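Side-chain contacts in endo-1,4-beta-xylanase C (Paenibacillus barcinonensis, PDB 4XUR), which hydrolyses internal beta-1,4-xylosidic linkages of xylan, here represented by its second CBM22 xylan-binding domain with xylotetraose bound: residues R55-T58 and Y59-P62; R29-G32 and T33-L36; E155-E158 and T159-I162. All coordinates share one frame; numbering follows the deposited sequence.

Interaction 1: R55-T58 and Y59-P62; sequences RSET and YHGP. With XYP (beta-D-xylopyranose), chain D.
Glu57 meets the rings of Tyr59 and His60 in a local, buried turn contact, in the loop between strands 48-53 and 63-65. CB of Glu57 lies over both rings. It is 3.6 Å from the centroid of the Tyr59 ring and 3.8 Å from that of the His60 ring, a CH-pi contact with each. The Glu57 carboxylate runs alongside the Tyr59 ring, the two planes only 7° apart. CG of Tyr59 sits between its backbone N and carbonyl carbon (chi1 63°), which lays the ring beside Glu57. The opposite face of Tyr59 carries the xylose of chain D, with its C3 over the ring centre. Tyr59 is one of the aromatic residues lining the glycan pocket of this CBM22 beta-sandwich; a type I turn from Glu57 to His60 backs it. The bond from His60 N to Glu57 O within that turn is weak. His60 ND1 accepts a nearly straight bond from Ser56 N at 3.0 Å, tilted 26° from the ring plane, which fixes the imidazole. Arg55 grips His60 O side-on, NE at 2.8 Å and NH2 at 3.0 Å. Its NH1 reaches instead to the carbonyls of Asp160 and Ile162.

Interaction 2: R29-G32 and T33-L36; sequences RARG and TEKL. With XYP (beta-D-xylopyranose), chain B; XYP (beta-D-xylopyranose), chain D.
Glu34 turns its carboxylate back onto the backbone N-H groups of Arg31 and Gly32, the tight part of the contact. Its OE2 takes an almost straight bond from Arg31 N at 2.7 Å, from above the carboxylate plane. OE1 receives Gly32 N at 2.8 Å, on its syn lone pair. Two consecutive amides thus hold both oxygens of one buried carboxylate. The chain of Glu34 is bent at chi2 (-77°), which folds the acid back over CB of Ala30, 3.4 Å from Glu34 CD. OE2 also accepts from Gly61 N. With three N-H donors around it, the carboxylate is probably kept ionised. Next to it, CD1 of Leu36 touches CB of Ala30 at 3.8 Å.

The outer side is looser. Thr33 is exposed at the bend, and Arg29 starts out away from 33-36, its NH1 bonding to Ala30 O at 3.1 Å and its NH2 pairing with Glu98. Arg31 is buried, its end leading away from Glu34 into the xylan pocket. Its NH1 bonds to Tyr59 O, while its NH2 also pairs with Glu98 and lies 3.1 Å from C5 of the chain D xylose. Arg31 O takes a weak bond from O3 of the chain B xylose. The chain reverses here, the segments running 154° apart, and enters strand 35-40, where Leu36 packs on strand 48-53, while Arg29 and Arg31 rest on Leu63 of strand 63-65.

Interaction 3: E155-E158 and T159-I162; sequences EVTE and TDTI
Thr157 and Asp160 bond to each other in a surface turn of the loop between strands 139-147 and 164-173. The Asp160 side chain can be followed outward. Its CB lies 3.5 Å from Thr157 O, the carbonyl at the start of the turn. CG stands beside the backbone N of Asp160 (chi1 -69°), which turns the carboxylate back toward Thr157, and CG is 3.2 Å from Thr157 OG1. At the tip, OD2 does the bonding. Thr157 N reaches it at 3.0 Å on the anti side, close to the carboxylate plane. Thr157 OG1 donates to the same oxygen at 2.8 Å, but from far above that plane, 76° out of it. The other oxygen, OD1, stays farther from the threonine hydroxyl.

Thr157 and Asp160 thus bond reciprocally round a tight turn: the Asp160 carboxylate accepts from Thr157 N and OG1, while Asp160 N makes only a weak bond to Thr157 OG1. These bonds brace the turn, in which Thr161 N bonds to Glu158 O at 3.1 Å. Thr157 OG1 is shared further, because Thr159 OG1 donates to it at 3.0 Å. The hydroxyl therefore gives one proton to the acid and takes one from its neighbour.

On another side of the turn, Thr161 OG1 lies near Thr157 O and hydrogen-bonds to a water. That water donates to Glu158 O, bridging backbone and side chain. The methyl CG2 of Thr161 presses on Val156 CG1 at 3.4 Å, a tight approach, the two side chains crossing at about a right angle. Beyond the turn, Val156 packs on Glu57 and Lys151, while Asp160 O accepts from Thr148 OG1.

Along the chain, interaction 2 comes first, interaction 1 follows and interaction 3 comes last, all within one carbohydrate-binding domain. Interactions 1 and 2 lie side by side, their centres about 7 Å apart. Interaction 2 runs into strand 35-40, and interaction 1 follows strand 48-53, its antiparallel partner. Both touch the chain D xylose, and together they supply two of the six residues lining the glycan pocket. Interaction 3 is farther out, its centre about 9 Å from interaction 1 and about 16 Å from interaction 2, which it does not touch. Interaction 1 touches both others. It shares the sugar site with 29-36, while 155-162 lies farther from the centre of the chain.

Interaction 1: R55-T58 and Y59-P62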
ATOM      1  N   ARG A  55       1.020   3.924 -13.712  1.00 13.26           N
ATOM      2  CA  ARG A  55       2.223   3.421 -13.071  1.00 13.49           C
ATOM      3  C   ARG A  55       3.297   3.205 -14.155  1.00 13.92           C
ATOM      4  O   ARG A  55       3.012   2.641 -15.190  1.00 13.64           O
ATOM      5  CB  ARG A  55       1.938   2.125 -12.303  1.00 12.90           C
ATOM      6  CG  ARG A  55       0.790   2.207 -11.273  1.00 13.30           C
ATOM      7  CD  ARG A  55       0.465   0.827 -10.644  1.00 13.78           C
ATOM      8  NE  ARG A  55       1.625   0.295  -9.861  1.00 13.84           N
ATOM      9  CZ  ARG A  55       2.208  -0.881 -10.056  1.00 12.94           C
ATOM     10  NH1 ARG A  55       1.807  -1.716 -10.972  1.00 13.13           N
ATOM     11  NH2 ARG A  55       3.286  -1.234  -9.300  1.00 13.47           N
ATOM     12  N   SER A  56       4.498   3.678 -13.891  1.00 14.02           N
ATOM     13  CA  SER A  56       5.621   3.447 -14.854  1.00 13.76           C
ATOM     14  C   SER A  56       6.868   2.984 -14.078  1.00 15.16           C
ATOM     15  O   SER A  56       8.003   3.033 -14.611  1.00 14.23           O
ATOM     16  CB  SER A  56       5.896   4.712 -15.652  1.00 14.57           C
ATOM     17  OG  SER A  56       6.337   5.809 -14.901  1.00 15.24           O
ATOM     18  N   GLU A  57       6.659   2.545 -12.845  1.00 13.47           N
ATOM     19  CA  GLU A  57       7.662   1.831 -12.087  1.00 13.03           C
ATOM     20  C   GLU A  57       6.969   0.779 -11.204  1.00 12.49           C
ATOM     21  O   GLU A  57       5.756   0.867 -10.920  1.00 12.20           O
ATOM     22  CB  GLU A  57       8.478   2.797 -11.204  1.00 13.71           C
ATOM     23  CG  GLU A  57       9.175   3.964 -11.874  1.00 15.71           C
ATOM     24  CD  GLU A  57      10.363   3.595 -12.763  1.00 15.53           C
ATOM     25  OE1 GLU A  57      10.822   2.451 -12.764  1.00 17.30           O
ATOM     26  OE2 GLU A  57      10.827   4.507 -13.529  1.00 19.33           O
ATOM     27  N   THR A  58       7.716  -0.260 -10.811  1.00 11.92           N
ATOM     28  CA  THR A  58       7.147  -1.316  -9.965  1.00 12.53           C
ATOM     29  C   THR A  58       6.787  -0.693  -8.642  1.00 11.17           C
ATOM     30  O   THR A  58       5.837  -1.125  -7.991  1.00 12.08           O
ATOM     31  CB  THR A  58       8.158  -2.467  -9.626  1.00 12.50           C
ATOM     32  OG1 THR A  58       9.304  -1.901  -8.966  1.00 13.36           O
ATOM     33  CG2 THR A  58       8.590  -3.219 -10.868  1.00 13.49           C
ATOM     34  N   TYR A  59       7.568   0.328  -8.255  1.00 11.49           N
ATOM     35  CA  TYR A  59       7.394   0.972  -6.948  1.00 11.63           C
ATOM     36  C   TYR A  59       6.291   2.055  -6.865  1.00 11.62           C
ATOM     37  O   TYR A  59       6.040   2.586  -5.759  1.00 10.59           O
ATOM     38  CB  TYR A  59       8.744   1.498  -6.442  1.00 11.93           C
ATOM     39  CG  TYR A  59       9.405   2.557  -7.259  1.00 14.80           C
ATOM     40  CD1 TYR A  59       9.016   3.890  -7.162  1.00 15.15           C
ATOM     41  CD2 TYR A  59      10.465   2.240  -8.133  1.00 15.15           C
ATOM     42  CE1 TYR A  59       9.645   4.880  -7.920  1.00 17.61           C
ATOM     43  CE2 TYR A  59      11.107   3.238  -8.886  1.00 16.54           C
ATOM     44  CZ  TYR A  59      10.687   4.551  -8.763  1.00 16.80           C
ATOM     45  OH  TYR A  59      11.306   5.565  -9.502  1.00 18.54           O
ATOM     46  N   HIS A  60       5.659   2.377  -7.980  1.00 11.15           N
ATOM     47  CA  HIS A  60       4.455   3.208  -7.979  1.00 11.00           C
ATOM     48  C   HIS A  60       3.291   2.449  -7.352  1.00 10.23           C
ATOM     49  O   HIS A  60       3.018   1.301  -7.694  1.00 10.59           O
ATOM     50  CB  HIS A  60       4.105   3.671  -9.411  1.00 11.39           C
ATOM     51  CG  HIS A  60       5.092   4.595  -9.982  1.00 11.02           C
ATOM     52  ND1 HIS A  60       5.054   5.012 -11.307  1.00 11.44           N
ATOM     53  CD2 HIS A  60       6.128   5.244  -9.419  1.00 10.33           C
ATOM     54  CE1 HIS A  60       6.055   5.854 -11.519  1.00 11.88           C
ATOM     55  NE2 HIS A  60       6.717   6.017 -10.394  1.00 11.41           N
ATOM     56  N   GLY A  61       2.583   3.117  -6.458  1.00 10.26           N
ATOM     57  CA  GLY A  61       1.491   2.518  -5.711  1.00  9.95           C
ATOM     58  C   GLY A  61       0.949   3.443  -4.660  1.00  9.75           C
ATOM     59  O   GLY A  61       1.563   4.501  -4.403  1.00  9.95           O
ATOM     60  N   PRO A  62      -0.223   3.099  -4.083  1.00  9.34           N
ATOM     61  CA  PRO A  62      -0.848   4.027  -3.124  1.00  8.69           C
ATOM     62  C   PRO A  62      -0.157   3.932  -1.740  1.00  7.89           C
ATOM     63  O   PRO A  62       0.080   2.820  -1.282  1.00  7.97           O
ATOM     64  CB  PRO A  62      -2.307   3.486  -3.049  1.00  8.86           C
ATOM     65  CG  PRO A  62      -2.157   2.018  -3.304  1.00  9.15           C
ATOM     66  CD  PRO A  62      -0.942   1.827  -4.183  1.00  9.73           C
TER
HETATM   67  C1  XYP D   2      11.731   5.629  -4.797  1.00 18.73           C
HETATM   68  C2  XYP D   2      12.997   4.931  -5.187  1.00 20.51           C
HETATM   69  C3  XYP D   2      12.799   3.459  -5.390  1.00 18.99           C
HETATM   70  C4  XYP D   2      12.082   2.866  -4.160  1.00 18.86           C
HETATM   71  C5  XYP D   2      10.837   3.669  -3.817  1.00 16.32           C
HETATM   72  O2  XYP D   2      13.511   5.537  -6.426  1.00 20.22           O
HETATM   73  O3  XYP D   2      14.043   2.788  -5.547  1.00 20.10           O
HETATM   74  O4  XYP D   2      11.712   1.552  -4.449  1.00 18.84           O
HETATM   75  O5  XYP D   2      11.179   5.025  -3.588  1.00 18.23           O

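Interaction 2: R29-G32 and T33-L36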
ATOM      1  N   ARG A  29      -1.389   9.084  -0.970  1.00 11.76           N
ATOM      2  CA  ARG A  29      -0.544   9.791  -1.966  1.00 11.60           C
ATOM      3  C   ARG A  29       0.157   8.794  -2.908  1.00 11.64           C
ATOM      4  O   ARG A  29       0.348   7.635  -2.578  1.00 12.29           O
ATOM      5  CB  ARG A  29       0.480  10.735  -1.376  1.00 13.74           C
ATOM      6  CG  ARG A  29       1.597  10.148  -0.516  1.00 14.97           C
ATOM      7  CD  ARG A  29       2.690  11.169  -0.233  1.00 17.14           C
ATOM      8  NE  ARG A  29       3.754  10.661   0.639  1.00 17.23           N
ATOM      9  CZ  ARG A  29       4.818   9.957   0.251  1.00 18.59           C
ATOM     10  NH1 ARG A  29       5.020   9.568  -1.052  1.00 15.43           N
ATOM     11  NH2 ARG A  29       5.741   9.603   1.186  1.00 18.64           N
ATOM     12  N   ALA A  30       0.563   9.324  -4.069  1.00 12.39           N
ATOM     13  CA  ALA A  30       1.455   8.604  -4.974  1.00 12.56           C
ATOM     14  C   ALA A  30       2.922   8.620  -4.455  1.00 12.15           C
ATOM     15  O   ALA A  30       3.304   9.486  -3.626  1.00 12.46           O
ATOM     16  CB  ALA A  30       1.364   9.264  -6.376  1.00 13.72           C
ATOM     17  N   ARG A  31       3.766   7.738  -5.004  1.00 11.10           N
ATOM     18  CA  ARG A  31       5.172   7.663  -4.672  1.00 10.56           C
ATOM     19  C   ARG A  31       6.083   8.289  -5.751  1.00 10.46           C
ATOM     20  O   ARG A  31       7.255   8.571  -5.494  1.00 11.65           O
ATOM     21  CB  ARG A  31       5.555   6.208  -4.427  1.00 10.79           C
ATOM     22  CG  ARG A  31       4.726   5.594  -3.294  1.00  9.96           C
ATOM     23  CD  ARG A  31       5.262   4.204  -2.849  1.00 10.55           C
ATOM     24  NE  ARG A  31       6.489   4.328  -2.112  1.00 10.75           N
ATOM     25  CZ  ARG A  31       7.627   3.665  -2.377  1.00 10.51           C
ATOM     26  NH1 ARG A  31       7.709   2.843  -3.421  1.00 10.85           N
ATOM     27  NH2 ARG A  31       8.674   3.856  -1.577  1.00 10.57           N
ATOM     28  N   GLY A  32       5.540   8.448  -6.958  1.00 10.86           N
ATOM     29  CA  GLY A  32       6.230   9.115  -8.079  1.00 11.97           C
ATOM     30  C   GLY A  32       5.246   9.862  -8.932  1.00 12.33           C
ATOM     31  O   GLY A  32       4.590  10.771  -8.482  1.00 12.38           O
ATOM     32  N   THR A  33       5.184   9.475 -10.225  1.00 12.56           N
ATOM     33  CA  THR A  33       4.355  10.174 -11.198  1.00 13.56           C
ATOM     34  C   THR A  33       3.012   9.527 -11.449  1.00 13.37           C
ATOM     35  O   THR A  33       2.254   9.944 -12.331  1.00 14.75           O
ATOM     36  CB  THR A  33       5.123  10.286 -12.533  1.00 14.44           C
ATOM     37  OG1 THR A  33       5.536   8.965 -12.914  1.00 13.34           O
ATOM     38  CG2 THR A  33       6.316  11.166 -12.370  1.00 14.24           C
ATOM     39  N   GLU A  34       2.687   8.488 -10.689  1.00 13.64           N
ATOM     40  CA  GLU A  34       1.404   7.783 -10.861  1.00 13.15           C
ATOM     41  C   GLU A  34       0.183   8.598 -10.337  1.00 13.81           C
ATOM     42  O   GLU A  34       0.341   9.627  -9.646  1.00 14.47           O
ATOM     43  CB  GLU A  34       1.448   6.370 -10.287  1.00 13.52           C
ATOM     44  CG  GLU A  34       1.388   6.252  -8.755  1.00 12.67           C
ATOM     45  CD  GLU A  34       2.642   6.552  -8.029  1.00 11.88           C
ATOM     46  OE1 GLU A  34       3.487   7.322  -8.506  1.00 11.07           O
ATOM     47  OE2 GLU A  34       2.827   6.000  -6.890  1.00 12.10           O
ATOM     48  N   LYS A  35      -0.966   8.103 -10.690  1.00 14.98           N
ATOM     49  CA  LYS A  35      -2.252   8.826 -10.415  1.00 16.26           C
ATOM     50  C   LYS A  35      -3.103   7.962  -9.490  1.00 16.30           C
ATOM     51  O   LYS A  35      -3.366   6.788  -9.748  1.00 13.87           O
ATOM     52  CB  LYS A  35      -2.993   9.060 -11.694  1.00 18.05           C
ATOM     53  CG  LYS A  35      -4.433   9.464 -11.510  1.00 19.10           C
ATOM     54  CD  LYS A  35      -5.146   9.543 -12.887  1.00 20.16           C
ATOM     55  CE  LYS A  35      -6.528  10.158 -12.739  1.00 20.49           C
ATOM     56  NZ  LYS A  35      -7.602   9.136 -12.407  1.00 21.60           N
ATOM     57  N   LEU A  36      -3.564   8.611  -8.409  1.00 16.79           N
ATOM     58  CA  LEU A  36      -4.510   8.010  -7.465  1.00 17.60           C
ATOM     59  C   LEU A  36      -5.872   8.663  -7.534  1.00 17.71           C
ATOM     60  O   LEU A  36      -5.974   9.891  -7.676  1.00 19.28           O
ATOM     61  CB  LEU A  36      -3.970   8.227  -6.023  1.00 16.30           C
ATOM     62  CG  LEU A  36      -3.124   7.093  -5.443  1.00 17.30           C
ATOM     63  CD1 LEU A  36      -1.763   7.054  -6.097  1.00 16.32           C
ATOM     64  CD2 LEU A  36      -3.023   7.256  -3.898  1.00 16.32           C
TER
HETATM   65  O1  XYP B   1       9.916  10.645  -7.250  1.00 47.89           O
HETATM   66  C1  XYP B   1      10.843  10.663  -6.138  1.00 45.63           C
HETATM   67  C2  XYP B   1      10.103  10.257  -4.850  1.00 45.52           C
HETATM   68  C3  XYP B   1      10.661   9.030  -4.123  1.00 43.50           C
HETATM   69  C4  XYP B   1      10.998   7.927  -5.124  1.00 41.70           C
HETATM   70  C5  XYP B   1      11.436   8.393  -6.537  1.00 43.97           C
HETATM   71  O2  XYP B   1      10.024  11.334  -3.919  1.00 44.53           O
HETATM   72  O3  XYP B   1       9.612   8.512  -3.230  1.00 42.30           O
HETATM   73  O4  XYP B   1      11.991   7.113  -4.505  1.00 35.92           O
HETATM   74  O5  XYP B   1      11.906   9.750  -6.438  1.00 49.36           O
HETATM   75  C1  XYP D   2      11.731   5.629  -4.797  1.00 18.73           C
HETATM   76  C2  XYP D   2      12.997   4.931  -5.187  1.00 20.51           C
HETATM   77  C3  XYP D   2      12.799   3.459  -5.390  1.00 18.99           C
HETATM   78  C4  XYP D   2      12.082   2.866  -4.160  1.00 18.86           C
HETATM   79  C5  XYP D   2      10.837   3.669  -3.817  1.00 16.32           C
HETATM   80  O2  XYP D   2      13.511   5.537  -6.426  1.00 20.22           O
HETATM   81  O3  XYP D   2      14.043   2.788  -5.547  1.00 20.10           O
HETATM   82  O4  XYP D   2      11.712   1.552  -4.449  1.00 18.84           O
HETATM   83  O5  XYP D   2      11.179   5.025  -3.588  1.00 18.23           O

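Interaction 3: E155-E158 and T159-I162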
ATOM      1  N   GLU A 155      14.700  -2.808 -16.408  1.00 46.60           N
ATOM      2  CA  GLU A 155      13.975  -4.044 -16.755  1.00 43.11           C
ATOM      3  C   GLU A 155      12.415  -3.983 -16.576  1.00 36.87           C
ATOM      4  O   GLU A 155      11.732  -4.949 -16.797  1.00 32.88           O
ATOM      5  CB  GLU A 155      14.485  -5.193 -15.847  1.00 43.46           C
ATOM      6  CG  GLU A 155      15.885  -5.736 -16.131  1.00 45.53           C
ATOM      7  CD  GLU A 155      15.974  -7.244 -15.856  1.00 46.71           C
ATOM      8  OE1 GLU A 155      16.005  -7.695 -14.684  1.00 46.19           O
ATOM      9  OE2 GLU A 155      16.015  -8.006 -16.830  1.00 47.10           O
ATOM     10  N   VAL A 156      11.860  -2.840 -16.159  1.00 35.55           N
ATOM     11  CA  VAL A 156      10.389  -2.771 -15.840  1.00 31.89           C
ATOM     12  C   VAL A 156       9.604  -3.092 -17.108  1.00 32.01           C
ATOM     13  O   VAL A 156       9.967  -2.647 -18.212  1.00 28.85           O
ATOM     14  CB  VAL A 156      10.013  -1.374 -15.270  1.00 32.03           C
ATOM     15  CG1 VAL A 156       8.513  -1.257 -15.039  1.00 33.80           C
ATOM     16  CG2 VAL A 156      10.741  -1.151 -13.964  1.00 35.18           C
ATOM     17  N   THR A 157       8.518  -3.818 -16.961  1.00 27.59           N
ATOM     18  CA  THR A 157       7.671  -4.212 -18.118  1.00 24.06           C
ATOM     19  C   THR A 157       6.224  -3.729 -17.952  1.00 24.11           C
ATOM     20  O   THR A 157       5.865  -3.141 -16.955  1.00 21.51           O
ATOM     21  CB  THR A 157       7.604  -5.738 -18.236  1.00 24.82           C
ATOM     22  OG1 THR A 157       6.977  -6.253 -17.058  1.00 24.80           O
ATOM     23  CG2 THR A 157       8.979  -6.318 -18.325  1.00 23.85           C
ATOM     24  N   GLU A 158       5.433  -3.964 -18.973  1.00 22.79           N
ATOM     25  CA  GLU A 158       3.983  -3.769 -18.914  1.00 22.89           C
ATOM     26  C   GLU A 158       3.262  -4.489 -17.799  1.00 21.15           C
ATOM     27  O   GLU A 158       2.398  -3.872 -17.109  1.00 19.14           O
ATOM     28  CB  GLU A 158       3.391  -4.289 -20.195  1.00 24.67           C
ATOM     29  CG  GLU A 158       1.846  -4.464 -20.156  1.00 24.35           C
ATOM     30  CD  GLU A 158       1.209  -4.473 -21.514  1.00 26.74           C
ATOM     31  OE1 GLU A 158      -0.047  -4.306 -21.567  1.00 28.30           O
ATOM     32  OE2 GLU A 158       1.901  -4.584 -22.538  1.00 24.33           O
ATOM     33  N   THR A 159       3.521  -5.777 -17.645  1.00 19.95           N
ATOM     34  CA  THR A 159       2.837  -6.636 -16.685  1.00 20.68           C
ATOM     35  C   THR A 159       3.134  -6.157 -15.263  1.00 22.38           C
ATOM     36  O   THR A 159       2.291  -6.254 -14.371  1.00 21.90           O
ATOM     37  CB  THR A 159       3.277  -8.116 -16.824  1.00 21.84           C
ATOM     38  OG1 THR A 159       4.699  -8.199 -16.994  1.00 20.16           O
ATOM     39  CG2 THR A 159       2.644  -8.752 -18.036  1.00 21.97           C
ATOM     40  N   ASP A 160       4.338  -5.643 -15.060  1.00 20.24           N
ATOM     41  CA  ASP A 160       4.747  -5.075 -13.771  1.00 21.05           C
ATOM     42  C   ASP A 160       3.987  -3.833 -13.364  1.00 18.86           C
ATOM     43  O   ASP A 160       3.822  -3.563 -12.139  1.00 18.70           O
ATOM     44  CB  ASP A 160       6.236  -4.650 -13.807  1.00 20.58           C
ATOM     45  CG  ASP A 160       7.178  -5.814 -13.876  1.00 23.71           C
ATOM     46  OD1 ASP A 160       7.014  -6.861 -13.195  1.00 21.37           O
ATOM     47  OD2 ASP A 160       8.162  -5.654 -14.625  1.00 25.68           O
ATOM     48  N   THR A 161       3.516  -3.048 -14.344  1.00 17.26           N
ATOM     49  CA  THR A 161       3.023  -1.694 -14.082  1.00 14.97           C
ATOM     50  C   THR A 161       1.532  -1.547 -14.297  1.00 15.99           C
ATOM     51  O   THR A 161       1.038  -0.452 -14.577  1.00 16.06           O
ATOM     52  CB  THR A 161       3.835  -0.609 -14.849  1.00 15.80           C
ATOM     53  OG1 THR A 161       3.787  -0.897 -16.240  1.00 16.39           O
ATOM     54  CG2 THR A 161       5.264  -0.511 -14.353  1.00 15.86           C
ATOM     55  N   ILE A 162       0.815  -2.666 -14.260  1.00 15.27           N
ATOM     56  CA  ILE A 162      -0.588  -2.624 -14.412  1.00 15.78           C
ATOM     57  C   ILE A 162      -1.274  -1.806 -13.311  1.00 16.80           C
ATOM     58  O   ILE A 162      -0.789  -1.757 -12.164  1.00 16.31           O
ATOM     59  CB  ILE A 162      -1.249  -4.044 -14.427  1.00 16.56           C
ATOM     60  CG1 ILE A 162      -0.832  -4.835 -13.193  1.00 16.43           C
ATOM     61  CG2 ILE A 162      -0.915  -4.765 -15.710  1.00 15.47           C
ATOM     62  CD1 ILE A 162      -1.988  -5.579 -12.598  1.00 18.69           C
TER
HETATM   63  O   HOH W   1       1.204  -1.625 -17.612  1.00 12.09           O